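Local coordinates for probable transcriptional regulator (Pseudomonas aeruginosa, PDB 2ESN), which probably acts as a LysR-type transcriptional regulator, binding DNA through a winged helix-turn-helix domain and sensing an unidentified small molecule through its substrate-binding domain, at residues 10-14 / 47-52; 18-22 / 55-59; 101-107 / 150-155; 140-146 / 162-168. All coordinates share one frame; numbering follows the deposited sequence.

Interaction 1 of 4, residues 10-14 / 47-52; sequences LDLNL and RLRQGL
R47 of helix 38-52 meets D11 and L14 of the turn at 10-14, and its path from CB outward accounts for the polar half of this contact. R47 CB lies 4.0 Å from L14 CD1. CG keeps clear of the carbonyl carbon, and a bend at chi3 (49°) swings the guanidinium back over L14, whose CD2 sits over the centre of one face, 3.8 Å from R47 CZ. At the tip, R47 NH2 donates to D11 OD1 at 2.8 Å with an N-H...O angle of 158°. D11 OD1 lies close to the guanidinium plane and accepts the N-H with its anti lone pair, although the carboxylate plane is turned 43° from that of the guanidinium. A water closes a ring, giving a hydrogen to D11 OD1 and receiving one from R47 NH1. OD2, the other oxygen, accepts from N13 N in an Asx turn and so pins the carboxylate to its own loop.

Beside the salt bridge the contact is apolar. L48 CD1 touches L14 CB at 3.7 Å and L10 CD1 at 4.0 Å, joining the loop ahead of helix 15-24 to the later turns of helix 38-52 within the helix-turn-helix domain. L10 and L52 also pack on L88 of the second subunit. With one carboxylate oxygen held by the arginine and water and the other by the turn, D11 probably stays ionised, its charge balanced by R47.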
loop_
_atom_site.group_PDB
_atom_site.type_symbol
_atom_site.label_atom_id
_atom_site.label_comp_id
_atom_site.label_asym_id
_atom_site.label_seq_id
_atom_site.Cartn_x
_atom_site.Cartn_y
_atom_site.Cartn_z
ATOM N N LEU C 10 -28.159 -24.672 -0.904
ATOM C CA LEU C 10 -28.674 -24.674 0.458
ATOM C C LEU C 10 -29.567 -23.460 0.660
ATOM O O LEU C 10 -29.214 -22.326 0.278
ATOM C CB LEU C 10 -27.503 -24.671 1.428
ATOM C CG LEU C 10 -27.697 -24.890 2.940
ATOM C CD1 LEU C 10 -28.295 -26.260 3.296
ATOM C CD2 LEU C 10 -26.418 -24.586 3.689
ATOM N N ASP C 11 -30.721 -23.680 1.281
ATOM C CA ASP C 11 -31.455 -22.532 1.821
ATOM C C ASP C 11 -30.675 -21.980 3.015
ATOM O O ASP C 11 -30.840 -22.429 4.148
ATOM C CB ASP C 11 -32.852 -22.925 2.221
ATOM C CG ASP C 11 -33.680 -21.734 2.657
ATOM O OD1 ASP C 11 -34.889 -21.885 2.781
ATOM O OD2 ASP C 11 -33.140 -20.654 2.877
ATOM N N LEU C 12 -29.824 -20.992 2.729
ATOM C CA LEU C 12 -29.037 -20.299 3.734
ATOM C C LEU C 12 -29.782 -19.771 4.985
ATOM O O LEU C 12 -29.156 -19.568 6.049
ATOM C CB LEU C 12 -28.244 -19.146 3.050
ATOM C CG LEU C 12 -27.290 -19.606 1.911
ATOM C CD1 LEU C 12 -26.509 -18.447 1.293
ATOM C CD2 LEU C 12 -26.331 -20.715 2.347
ATOM N N ASN C 13 -31.075 -19.485 4.865
ATOM C CA ASN C 13 -31.836 -18.995 6.008
ATOM C C ASN C 13 -31.918 -20.055 7.063
ATOM O O ASN C 13 -32.019 -19.711 8.247
ATOM C CB ASN C 13 -33.280 -18.570 5.667
ATOM C CG ASN C 13 -33.324 -17.472 4.702
ATOM O OD1 ASN C 13 -33.864 -17.613 3.580
ATOM N ND2 ASN C 13 -32.743 -16.370 5.070
ATOM N N LEU C 14 -31.868 -21.323 6.645
ATOM C CA LEU C 14 -31.843 -22.447 7.609
ATOM C C LEU C 14 -30.610 -22.457 8.458
ATOM O O LEU C 14 -30.567 -23.165 9.453
ATOM C CB LEU C 14 -31.860 -23.768 6.890
ATOM C CG LEU C 14 -33.111 -24.123 6.052
ATOM C CD1 LEU C 14 -32.866 -25.450 5.326
ATOM C CD2 LEU C 14 -34.408 -24.163 6.894
ATOM N N ARG C 47 -35.960 -29.592 7.564
ATOM C CA ARG C 47 -35.397 -29.219 6.286
ATOM C C ARG C 47 -33.849 -29.181 6.271
ATOM O O ARG C 47 -33.226 -29.605 5.294
ATOM C CB ARG C 47 -35.975 -27.878 5.844
ATOM C CG ARG C 47 -37.486 -27.894 5.614
ATOM C CD ARG C 47 -37.898 -26.500 5.265
ATOM N NE ARG C 47 -36.976 -26.045 4.223
ATOM C CZ ARG C 47 -36.734 -24.770 3.916
ATOM N NH1 ARG C 47 -37.385 -23.808 4.545
ATOM N NH2 ARG C 47 -35.876 -24.475 2.938
ATOM N N LEU C 48 -33.241 -28.644 7.336
ATOM C CA LEU C 48 -31.814 -28.553 7.415
ATOM C C LEU C 48 -31.251 -29.965 7.533
ATOM O O LEU C 48 -30.201 -30.259 6.926
ATOM C CB LEU C 48 -31.358 -27.648 8.600
ATOM C CG LEU C 48 -29.871 -27.190 8.514
ATOM C CD1 LEU C 48 -29.507 -26.605 7.113
ATOM C CD2 LEU C 48 -29.521 -26.171 9.501
ATOM N N ARG C 49 -31.898 -30.866 8.272
ATOM C CA ARG C 49 -31.389 -32.250 8.353
ATOM C C ARG C 49 -31.399 -32.942 6.952
ATOM O O ARG C 49 -30.528 -33.743 6.624
ATOM C CB ARG C 49 -32.219 -33.099 9.316
ATOM C CG ARG C 49 -32.091 -32.716 10.784
ATOM C CD ARG C 49 -33.062 -33.503 11.690
ATOM N NE ARG C 49 -32.587 -33.453 13.099
ATOM C CZ ARG C 49 -33.364 -33.440 14.184
ATOM N NH1 ARG C 49 -34.684 -33.457 14.063
ATOM N NH2 ARG C 49 -32.805 -33.399 15.395
ATOM N N GLN C 50 -32.407 -32.644 6.165
ATOM C CA GLN C 50 -32.483 -33.112 4.774
ATOM C C GLN C 50 -31.449 -32.410 3.911
ATOM O O GLN C 50 -30.769 -33.084 3.167
ATOM C CB GLN C 50 -33.868 -32.901 4.215
ATOM C CG GLN C 50 -34.950 -33.756 4.908
ATOM C CD GLN C 50 -34.605 -35.216 4.972
ATOM O OE1 GLN C 50 -34.150 -35.793 4.004
ATOM N NE2 GLN C 50 -34.840 -35.836 6.119
ATOM N N GLY C 51 -31.281 -31.091 4.061
ATOM C CA GLY C 51 -30.239 -30.359 3.355
ATOM C C GLY C 51 -28.779 -30.799 3.602
ATOM O O GLY C 51 -27.923 -30.602 2.726
ATOM N N LEU C 52 -28.482 -31.342 4.793
ATOM C CA LEU C 52 -27.121 -31.669 5.175
ATOM C C LEU C 52 -26.997 -33.147 5.271
ATOM O O LEU C 52 -25.896 -33.678 5.527
ATOM C CB LEU C 52 -26.733 -30.972 6.487
ATOM C CG LEU C 52 -26.644 -29.470 6.242
ATOM C CD1 LEU C 52 -26.429 -28.671 7.517
ATOM C CD2 LEU C 52 -25.506 -29.155 5.215
HETATM O O HOH W 1 -36.123 -21.225 5.093
#

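Interaction 2 of 4, residues 18-22 / 55-59; sequences FDALY and ELFLR
Helix 18-22 and strand 57-59 run at 50° to each other with their axes 11.6 Å apart, and no hydrogen bond joins the two segments. That separation is bridged by side chains, chiefly the ring of F57, which points from the strand at the helix. Its CG stands anti to the carbonyl carbon (chi1 -56°), and the ring enters between F18, L21 and Y22. L21 comes at it from the opposite direction and lays CD1 over one face, a CH-pi contact with L21 CD1 3.6 Å from the F57 centroid, offset toward the rim at CD1 of the ring.

This is the junction of a winged helix-turn-helix domain: strand 57-60 pairs with strand 63-66 as the wing, and F57 fastens it to helix 15-24. M64 of the partner strand packs on both L21 and F57.

The F18 ring meets that of F57 obliquely, F18 CD2 lying 3.9 Å from F57 CE1, while F18 CE2 lies 4.3 Å from L56 CD2. On the next turn of the helix, Y22 crosses F57 at about a right angle; Y22 CD2 approaches F57 CE2 at 4.0 Å, and the backbone Y22 N is 3.7 Å from F57 CZ. Beyond the pair, A74 of helix 68-87 packs against both F18 and Y22.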
loop_
_atom_site.group_PDB
_atom_site.type_symbol
_atom_site.label_atom_id
_atom_site.label_comp_id
_atom_site.label_asym_id
_atom_site.label_seq_id
_atom_site.Cartn_x
_atom_site.Cartn_y
_atom_site.Cartn_z
ATOM N N PHE C 18 -29.754 -23.474 12.508
ATOM C CA PHE C 18 -28.564 -24.191 12.905
ATOM C C PHE C 18 -27.769 -23.427 13.987
ATOM O O PHE C 18 -27.394 -24.005 14.994
ATOM C CB PHE C 18 -27.619 -24.475 11.742
ATOM C CG PHE C 18 -26.425 -25.317 12.139
ATOM C CD1 PHE C 18 -25.222 -24.742 12.465
ATOM C CD2 PHE C 18 -26.528 -26.714 12.242
ATOM C CE1 PHE C 18 -24.094 -25.551 12.864
ATOM C CE2 PHE C 18 -25.394 -27.520 12.625
ATOM C CZ PHE C 18 -24.194 -26.909 12.924
ATOM N N ASP C 19 -27.434 -22.173 13.709
ATOM C CA ASP C 19 -26.608 -21.395 14.609
ATOM C C ASP C 19 -27.293 -21.157 16.016
ATOM O O ASP C 19 -26.648 -21.318 17.049
ATOM C CB ASP C 19 -26.294 -20.063 13.953
ATOM C CG ASP C 19 -25.368 -19.173 14.826
ATOM O OD1 ASP C 19 -25.861 -18.203 15.431
ATOM O OD2 ASP C 19 -24.158 -19.440 14.871
ATOM N N ALA C 20 -28.565 -20.761 16.010
ATOM C CA ALA C 20 -29.350 -20.589 17.228
ATOM C C ALA C 20 -29.445 -21.888 18.061
ATOM O O ALA C 20 -29.297 -21.864 19.307
ATOM C CB ALA C 20 -30.671 -20.115 16.872
ATOM N N LEU C 21 -29.648 -23.028 17.387
ATOM C CA LEU C 21 -29.783 -24.296 18.066
ATOM C C LEU C 21 -28.415 -24.703 18.616
ATOM O O LEU C 21 -28.345 -25.328 19.677
ATOM C CB LEU C 21 -30.316 -25.435 17.135
ATOM C CG LEU C 21 -31.272 -26.537 17.656
ATOM C CD1 LEU C 21 -31.314 -27.914 16.882
ATOM C CD2 LEU C 21 -31.360 -26.687 19.223
ATOM N N TYR C 22 -27.332 -24.438 17.877
ATOM C CA TYR C 22 -25.986 -24.785 18.371
ATOM C C TYR C 22 -25.550 -24.072 19.696
ATOM O O TYR C 22 -24.893 -24.672 20.591
ATOM C CB TYR C 22 -24.938 -24.596 17.266
ATOM C CG TYR C 22 -23.626 -25.232 17.664
ATOM C CD1 TYR C 22 -22.630 -24.481 18.308
ATOM C CD2 TYR C 22 -23.385 -26.598 17.445
ATOM C CE1 TYR C 22 -21.435 -25.072 18.735
ATOM C CE2 TYR C 22 -22.158 -27.191 17.868
ATOM C CZ TYR C 22 -21.209 -26.411 18.488
ATOM O OH TYR C 22 -19.983 -26.971 18.898
ATOM N N GLU C 55 -28.547 -35.776 11.056
ATOM C CA GLU C 55 -29.323 -35.484 12.243
ATOM C C GLU C 55 -28.936 -34.168 12.848
ATOM O O GLU C 55 -29.806 -33.476 13.368
ATOM C CB GLU C 55 -29.093 -36.558 13.338
ATOM C CG GLU C 55 -29.701 -37.885 13.057
ATOM C CD GLU C 55 -31.164 -37.809 12.607
ATOM O OE1 GLU C 55 -31.529 -38.691 11.795
ATOM O OE2 GLU C 55 -31.961 -36.916 13.055
ATOM N N LEU C 56 -27.638 -33.893 12.880
ATOM C CA LEU C 56 -27.092 -32.574 13.320
ATOM C C LEU C 56 -27.137 -32.439 14.848
ATOM O O LEU C 56 -26.121 -32.088 15.484
ATOM C CB LEU C 56 -27.889 -31.390 12.697
ATOM C CG LEU C 56 -27.893 -31.370 11.172
ATOM C CD1 LEU C 56 -28.664 -30.204 10.685
ATOM C CD2 LEU C 56 -26.432 -31.247 10.698
ATOM N N PHE C 57 -28.328 -32.704 15.409
ATOM C CA PHE C 57 -28.529 -32.721 16.864
ATOM C C PHE C 57 -29.393 -33.918 17.257
ATOM O O PHE C 57 -30.434 -34.125 16.674
ATOM C CB PHE C 57 -29.238 -31.454 17.352
ATOM C CG PHE C 57 -28.540 -30.159 16.971
ATOM C CD1 PHE C 57 -28.743 -29.600 15.734
ATOM C CD2 PHE C 57 -27.653 -29.536 17.856
ATOM C CE1 PHE C 57 -28.109 -28.390 15.364
ATOM C CE2 PHE C 57 -26.999 -28.331 17.514
ATOM C CZ PHE C 57 -27.233 -27.759 16.270
ATOM N N LEU C 58 -28.960 -34.658 18.291
ATOM C CA LEU C 58 -29.775 -35.684 18.960
ATOM C C LEU C 58 -30.446 -35.174 20.278
ATOM O O LEU C 58 -29.790 -34.565 21.178
ATOM C CB LEU C 58 -28.917 -36.919 19.224
ATOM C CG LEU C 58 -28.039 -37.380 18.030
ATOM C CD1 LEU C 58 -26.894 -38.348 18.456
ATOM C CD2 LEU C 58 -28.856 -37.973 16.848
ATOM N N ARG C 59 -31.738 -35.451 20.408
ATOM C CA ARG C 59 -32.476 -35.039 21.585
ATOM C C ARG C 59 -32.247 -35.952 22.803
ATOM O O ARG C 59 -32.333 -37.165 22.694
ATOM C CB ARG C 59 -33.962 -34.917 21.259
ATOM C CG ARG C 59 -34.793 -34.446 22.403
ATOM C CD ARG C 59 -36.133 -34.031 21.857
ATOM N NE ARG C 59 -37.237 -34.757 22.470
ATOM C CZ ARG C 59 -37.222 -36.047 22.810
ATOM N NH1 ARG C 59 -36.169 -36.817 22.547
ATOM N NH2 ARG C 59 -38.282 -36.584 23.393
#

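Interaction 3 of 4, residues 101-107 / 150-155; sequences RTFVFAA and RIDFAL
F105 and A106 pair with F153 and A154 as neighbouring parallel strands in the Rossmann-like sheet of a periplasmic-binding-protein fold, the architecture of LysR effector domains. The backbone bonds run A106 N to F153 O and L155 N to A106 O, both 3.0 Å, with F153 N to V104 O at 3.2 Å.

Packing is tight on the face carrying F105 and F153. These side chains lie side by side and point the same way, with ring planes 26° apart but slid so far that the rings barely overlap. F153 CD1 rides over the rim of the F105 ring, and F105 CD1 touches both F153 CB at 3.6 Å and L155 CD2 at 3.8 Å, the latter at its edge. F103 continues the row, its CD2 at the edge of the F153 ring. L282, on the neighbouring strand 278-285, extends this row, and M297 of helix 293-303 packs on F103 and F153. The A106 and A154 methyls meet on the other face.

Ahead of strand 153-157, around R150 and I151, the contact loosens. V104 and I151, both partly exposed, touch through their CG1 atoms at 4.0 Å, and R150 is exposed, its side chain starting off away from the strand. D152, by contrast, is buried and firmly held. OD1 takes a salt bridge from R101 NH2 and also accepts from H294 NE2. With CG anti to the carbonyl carbon (chi1 -62°), the carboxylate is set against the facing strand, where V104 N donates to the anti lone pair of D152 OD2 at 2.9 Å, with an N-H...O angle of 157°.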
loop_
_atom_site.group_PDB
_atom_site.type_symbol
_atom_site.label_atom_id
_atom_site.label_comp_id
_atom_site.label_asym_id
_atom_site.label_seq_id
_atom_site.Cartn_x
_atom_site.Cartn_y
_atom_site.Cartn_z
ATOM N N ARG C 101 -21.593 1.182 19.263
ATOM C CA ARG C 101 -20.623 1.491 18.239
ATOM C C ARG C 101 -19.375 2.248 18.702
ATOM O O ARG C 101 -19.338 2.844 19.812
ATOM C CB ARG C 101 -21.249 2.116 17.017
ATOM C CG ARG C 101 -21.763 3.441 17.146
ATOM C CD ARG C 101 -22.229 3.824 15.774
ATOM N NE ARG C 101 -21.081 4.275 14.994
ATOM C CZ ARG C 101 -20.968 4.172 13.681
ATOM N NH1 ARG C 101 -21.937 3.582 12.978
ATOM N NH2 ARG C 101 -19.859 4.626 13.102
ATOM N N THR C 102 -18.348 2.138 17.868
ATOM C CA THR C 102 -17.053 2.774 18.054
ATOM C C THR C 102 -17.008 3.813 16.956
ATOM O O THR C 102 -17.225 3.495 15.793
ATOM C CB THR C 102 -15.930 1.748 17.930
ATOM O OG1 THR C 102 -16.129 0.742 18.918
ATOM C CG2 THR C 102 -14.510 2.329 18.151
ATOM N N PHE C 103 -16.858 5.082 17.358
ATOM C CA PHE C 103 -16.512 6.181 16.488
ATOM C C PHE C 103 -14.993 6.322 16.365
ATOM O O PHE C 103 -14.272 6.268 17.380
ATOM C CB PHE C 103 -17.168 7.478 16.971
ATOM C CG PHE C 103 -18.657 7.444 16.882
ATOM C CD1 PHE C 103 -19.419 6.837 17.891
ATOM C CD2 PHE C 103 -19.293 7.978 15.782
ATOM C CE1 PHE C 103 -20.795 6.737 17.812
ATOM C CE2 PHE C 103 -20.651 7.927 15.671
ATOM C CZ PHE C 103 -21.432 7.344 16.705
ATOM N N VAL C 104 -14.519 6.459 15.124
ATOM C CA VAL C 104 -13.062 6.509 14.840
ATOM C C VAL C 104 -12.740 7.917 14.375
ATOM O O VAL C 104 -13.361 8.413 13.445
ATOM C CB VAL C 104 -12.583 5.465 13.790
ATOM C CG1 VAL C 104 -11.018 5.575 13.520
ATOM C CG2 VAL C 104 -12.969 4.040 14.214
ATOM N N PHE C 105 -11.855 8.590 15.113
ATOM C CA PHE C 105 -11.480 9.950 14.782
ATOM C C PHE C 105 -9.983 9.969 14.479
ATOM O O PHE C 105 -9.226 9.246 15.101
ATOM C CB PHE C 105 -11.703 10.928 15.978
ATOM C CG PHE C 105 -13.140 11.251 16.291
ATOM C CD1 PHE C 105 -13.622 12.515 16.056
ATOM C CD2 PHE C 105 -13.965 10.325 16.920
ATOM C CE1 PHE C 105 -14.962 12.870 16.391
ATOM C CE2 PHE C 105 -15.302 10.680 17.320
ATOM C CZ PHE C 105 -15.786 11.954 17.012
ATOM N N ALA C 106 -9.602 10.817 13.523
ATOM C CA ALA C 106 -8.231 11.109 13.152
ATOM C C ALA C 106 -7.984 12.328 13.936
ATOM O O ALA C 106 -8.819 13.230 13.973
ATOM C CB ALA C 106 -8.136 11.480 11.690
ATOM N N ALA C 107 -6.844 12.384 14.599
ATOM C CA ALA C 107 -6.729 13.422 15.668
ATOM C C ALA C 107 -5.293 13.722 15.933
ATOM O O ALA C 107 -4.405 13.004 15.402
ATOM C CB ALA C 107 -7.387 12.918 16.949
ATOM N N ARG C 150 -13.466 4.114 6.981
ATOM C CA ARG C 150 -12.432 3.549 7.893
ATOM C C ARG C 150 -12.227 4.518 9.077
ATOM O O ARG C 150 -11.839 4.099 10.167
ATOM C CB ARG C 150 -11.093 3.390 7.171
ATOM C CG ARG C 150 -10.281 2.075 7.411
ATOM C CD ARG C 150 -8.989 2.141 6.543
ATOM N NE ARG C 150 -9.195 3.139 5.479
ATOM C CZ ARG C 150 -9.006 2.969 4.163
ATOM N NH1 ARG C 150 -9.285 3.975 3.322
ATOM N NH2 ARG C 150 -8.518 1.816 3.692
ATOM N N ILE C 151 -12.487 5.797 8.819
ATOM C CA ILE C 151 -12.464 6.862 9.801
ATOM C C ILE C 151 -13.803 7.596 9.620
ATOM O O ILE C 151 -14.168 7.984 8.500
ATOM C CB ILE C 151 -11.277 7.829 9.505
ATOM C CG1 ILE C 151 -9.952 7.256 9.999
ATOM C CG2 ILE C 151 -11.472 9.183 10.082
ATOM C CD1 ILE C 151 -8.695 7.927 9.329
ATOM N N ASP C 152 -14.518 7.775 10.722
ATOM C CA ASP C 152 -15.780 8.499 10.748
ATOM C C ASP C 152 -15.524 9.985 10.602
ATOM O O ASP C 152 -16.196 10.651 9.848
ATOM C CB ASP C 152 -16.557 8.172 12.061
ATOM C CG ASP C 152 -16.930 6.680 12.180
ATOM O OD1 ASP C 152 -17.806 6.229 11.450
ATOM O OD2 ASP C 152 -16.353 5.924 12.979
ATOM N N PHE C 153 -14.527 10.499 11.320
ATOM C CA PHE C 153 -14.320 11.934 11.427
ATOM C C PHE C 153 -12.835 12.304 11.553
ATOM O O PHE C 153 -12.031 11.499 11.953
ATOM C CB PHE C 153 -14.988 12.476 12.706
ATOM C CG PHE C 153 -16.475 12.347 12.748
ATOM C CD1 PHE C 153 -17.061 11.331 13.491
ATOM C CD2 PHE C 153 -17.281 13.263 12.105
ATOM C CE1 PHE C 153 -18.458 11.217 13.578
ATOM C CE2 PHE C 153 -18.688 13.131 12.128
ATOM C CZ PHE C 153 -19.281 12.139 12.882
ATOM N N ALA C 154 -12.514 13.562 11.292
ATOM C CA ALA C 154 -11.162 14.053 11.492
ATOM C C ALA C 154 -11.266 15.352 12.232
ATOM O O ALA C 154 -12.276 16.046 12.129
ATOM C CB ALA C 154 -10.430 14.213 10.158
ATOM N N LEU C 155 -10.239 15.674 13.013
ATOM C CA LEU C 155 -10.243 16.905 13.812
ATOM C C LEU C 155 -9.061 17.780 13.410
ATOM O O LEU C 155 -8.005 17.260 13.068
ATOM C CB LEU C 155 -10.085 16.562 15.315
ATOM C CG LEU C 155 -11.068 15.569 15.948
ATOM C CD1 LEU C 155 -10.754 15.320 17.450
ATOM C CD2 LEU C 155 -12.506 16.122 15.816
#

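Interaction 4 of 4, residues 140-146 / 162-168; sequences KLSVEAL and ERLPEGI
I168 holds CG1 anti to the carbonyl carbon (chi1 -59°), which sets it against L141, while a chi2 of -30° swings CD1 toward V143 and L146. L141 slides past it in the opposite direction, bringing L141 CD2 to 3.6 Å from I168 CG1. The other methyl of L141, CD1, touches P165 CD at 3.9 Å. I168 CD1 touches two residues of the helix start, V143 CG2 at 3.7 Å and L146 CD1 at 3.8 Å, the second side chain crossing at about a right angle.

The helix they belong to, 143-148, leads into strand 153-157 of the effector-domain sheet, and S142 is its N-cap, its OG accepting a weak bond from A145 N. In the other segment, a type II turn from P165 to I168, with G167 at a positive phi, delivers I168 to the start of strand 168-183.

At the start of both segments, K140, bent at chi3 and chi4, brings its NZ to E162 OE1 at 3.1 Å, a salt bridge on the syn side of the carboxylate. NZ also donates to Y157 O and is hydrogen-bonded to Y283 OH, and OE1 accepts from E159 N.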
loop_
_atom_site.group_PDB
_atom_site.type_symbol
_atom_site.label_atom_id
_atom_site.label_comp_id
_atom_site.label_asym_id
_atom_site.label_seq_id
_atom_site.Cartn_x
_atom_site.Cartn_y
_atom_site.Cartn_z
ATOM N N LYS C 140 -3.796 15.687 8.175
ATOM C CA LYS C 140 -5.015 16.238 8.807
ATOM C C LYS C 140 -6.308 15.653 8.206
ATOM O O LYS C 140 -7.223 15.255 8.911
ATOM C CB LYS C 140 -5.070 17.752 8.712
ATOM C CG LYS C 140 -6.361 18.311 9.327
ATOM C CD LYS C 140 -6.249 19.742 9.830
ATOM C CE LYS C 140 -5.903 20.740 8.733
ATOM N NZ LYS C 140 -7.082 21.430 8.105
ATOM N N LEU C 141 -6.341 15.580 6.884
ATOM C CA LEU C 141 -7.580 15.400 6.153
ATOM C C LEU C 141 -7.332 14.454 4.979
ATOM O O LEU C 141 -6.874 14.879 3.939
ATOM C CB LEU C 141 -8.023 16.768 5.658
ATOM C CG LEU C 141 -9.504 17.072 5.588
ATOM C CD1 LEU C 141 -9.693 18.527 5.269
ATOM C CD2 LEU C 141 -10.144 16.182 4.524
ATOM N N SER C 142 -7.597 13.171 5.182
ATOM C CA SER C 142 -7.483 12.173 4.132
ATOM C C SER C 142 -8.917 11.780 3.695
ATOM O O SER C 142 -9.557 10.901 4.311
ATOM C CB SER C 142 -6.645 10.977 4.619
ATOM O OG SER C 142 -7.007 9.759 3.961
ATOM N N VAL C 143 -9.422 12.471 2.664
ATOM C CA VAL C 143 -10.761 12.244 2.077
ATOM C C VAL C 143 -10.988 10.770 1.738
ATOM O O VAL C 143 -12.116 10.262 1.835
ATOM C CB VAL C 143 -11.011 13.160 0.823
ATOM C CG1 VAL C 143 -9.830 13.099 -0.156
ATOM C CG2 VAL C 143 -12.335 12.822 0.113
ATOM N N GLU C 144 -9.898 10.100 1.363
ATOM C CA GLU C 144 -9.877 8.656 1.119
ATOM C C GLU C 144 -10.446 7.882 2.347
ATOM O O GLU C 144 -11.390 7.068 2.212
ATOM C CB GLU C 144 -8.436 8.170 0.759
ATOM C CG GLU C 144 -7.444 9.247 0.175
ATOM C CD GLU C 144 -5.950 8.771 0.112
ATOM O OE1 GLU C 144 -5.688 7.546 0.295
ATOM O OE2 GLU C 144 -5.035 9.626 -0.119
ATOM N N ALA C 145 -9.897 8.168 3.538
ATOM C CA ALA C 145 -10.196 7.374 4.722
ATOM C C ALA C 145 -11.624 7.640 5.211
ATOM O O ALA C 145 -12.343 6.731 5.684
ATOM C CB ALA C 145 -9.157 7.628 5.804
ATOM N N LEU C 146 -12.023 8.895 5.067
ATOM C CA LEU C 146 -13.375 9.337 5.353
ATOM C C LEU C 146 -14.431 8.624 4.459
ATOM O O LEU C 146 -15.372 8.017 4.971
ATOM C CB LEU C 146 -13.472 10.884 5.251
ATOM C CG LEU C 146 -12.595 11.713 6.228
ATOM C CD1 LEU C 146 -12.726 13.223 6.012
ATOM C CD2 LEU C 146 -12.885 11.367 7.724
ATOM N N GLU C 162 -8.461 27.863 4.691
ATOM C CA GLU C 162 -8.241 26.766 3.734
ATOM C C GLU C 162 -9.542 26.373 3.042
ATOM O O GLU C 162 -10.597 26.308 3.680
ATOM C CB GLU C 162 -7.626 25.535 4.444
ATOM C CG GLU C 162 -6.081 25.532 4.622
ATOM C CD GLU C 162 -5.586 24.563 5.738
ATOM O OE1 GLU C 162 -6.432 23.983 6.450
ATOM O OE2 GLU C 162 -4.345 24.385 5.925
ATOM N N ARG C 163 -9.472 26.130 1.737
ATOM C CA ARG C 163 -10.626 25.576 1.013
ATOM C C ARG C 163 -10.791 24.065 1.284
ATOM O O ARG C 163 -9.820 23.295 1.237
ATOM C CB ARG C 163 -10.533 25.872 -0.497
ATOM C CG ARG C 163 -11.687 25.300 -1.323
ATOM C CD ARG C 163 -11.575 25.645 -2.813
ATOM N NE ARG C 163 -10.869 24.683 -3.698
ATOM C CZ ARG C 163 -10.106 23.633 -3.349
ATOM N NH1 ARG C 163 -9.869 23.290 -2.077
ATOM N NH2 ARG C 163 -9.567 22.897 -4.317
ATOM N N LEU C 164 -12.022 23.660 1.583
ATOM C CA LEU C 164 -12.356 22.257 1.799
ATOM C C LEU C 164 -12.326 21.404 0.513
ATOM O O LEU C 164 -12.912 21.806 -0.508
ATOM C CB LEU C 164 -13.737 22.138 2.455
ATOM C CG LEU C 164 -13.856 22.563 3.911
ATOM C CD1 LEU C 164 -15.276 22.307 4.404
ATOM C CD2 LEU C 164 -12.812 21.842 4.778
ATOM N N PRO C 165 -11.667 20.210 0.573
ATOM C CA PRO C 165 -11.671 19.244 -0.543
ATOM C C PRO C 165 -13.088 18.796 -0.852
ATOM O O PRO C 165 -13.999 19.020 -0.026
ATOM C CB PRO C 165 -10.849 18.057 -0.006
ATOM C CG PRO C 165 -10.062 18.598 1.109
ATOM C CD PRO C 165 -10.881 19.708 1.714
ATOM N N GLU C 166 -13.267 18.168 -2.019
ATOM C CA GLU C 166 -14.602 17.828 -2.509
ATOM C C GLU C 166 -15.128 16.609 -1.805
ATOM O O GLU C 166 -14.418 15.607 -1.645
ATOM C CB GLU C 166 -14.641 17.598 -4.025
ATOM C CG GLU C 166 -15.932 18.163 -4.641
ATOM C CD GLU C 166 -16.365 17.453 -5.930
ATOM O OE1 GLU C 166 -17.505 16.900 -5.949
ATOM O OE2 GLU C 166 -15.573 17.453 -6.912
ATOM N N GLY C 167 -16.384 16.687 -1.387
ATOM C CA GLY C 167 -16.932 15.639 -0.548
ATOM C C GLY C 167 -16.674 15.808 0.951
ATOM O O GLY C 167 -17.266 15.080 1.755
ATOM N N ILE C 168 -15.816 16.753 1.336
ATOM C CA ILE C 168 -15.603 17.056 2.760
ATOM C C ILE C 168 -16.476 18.202 3.250
ATOM O O ILE C 168 -16.479 19.288 2.674
ATOM C CB ILE C 168 -14.127 17.381 3.084
ATOM C CG1 ILE C 168 -13.210 16.206 2.721
ATOM C CG2 ILE C 168 -13.956 17.791 4.559
ATOM C CD1 ILE C 168 -13.855 14.832 2.815
#

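Overall arrangement
Interactions 1 and 2 share the DNA-binding domain, and interactions 3 and 4 the effector domain, with the centres of 1 and 3 about 41 Å apart. In each pair the segments alternate along the chain and the contacts touch: L48 packs on F18 and L56, while I151 N probably bonds to A145 O. Interactions 2 and 3 are buried; 1 and 4 are only partly so. Interaction 1 joins a salt bridge to leucine packing, and 4 to mixed aliphatic packing. Interaction 2 is purely apolar and aromatic, whereas 3 sets a salt bridge beside strand pairing. Interaction 1, and more slightly interaction 2 through L56, lies against a second subunit; 3 and 4 meet no other chain.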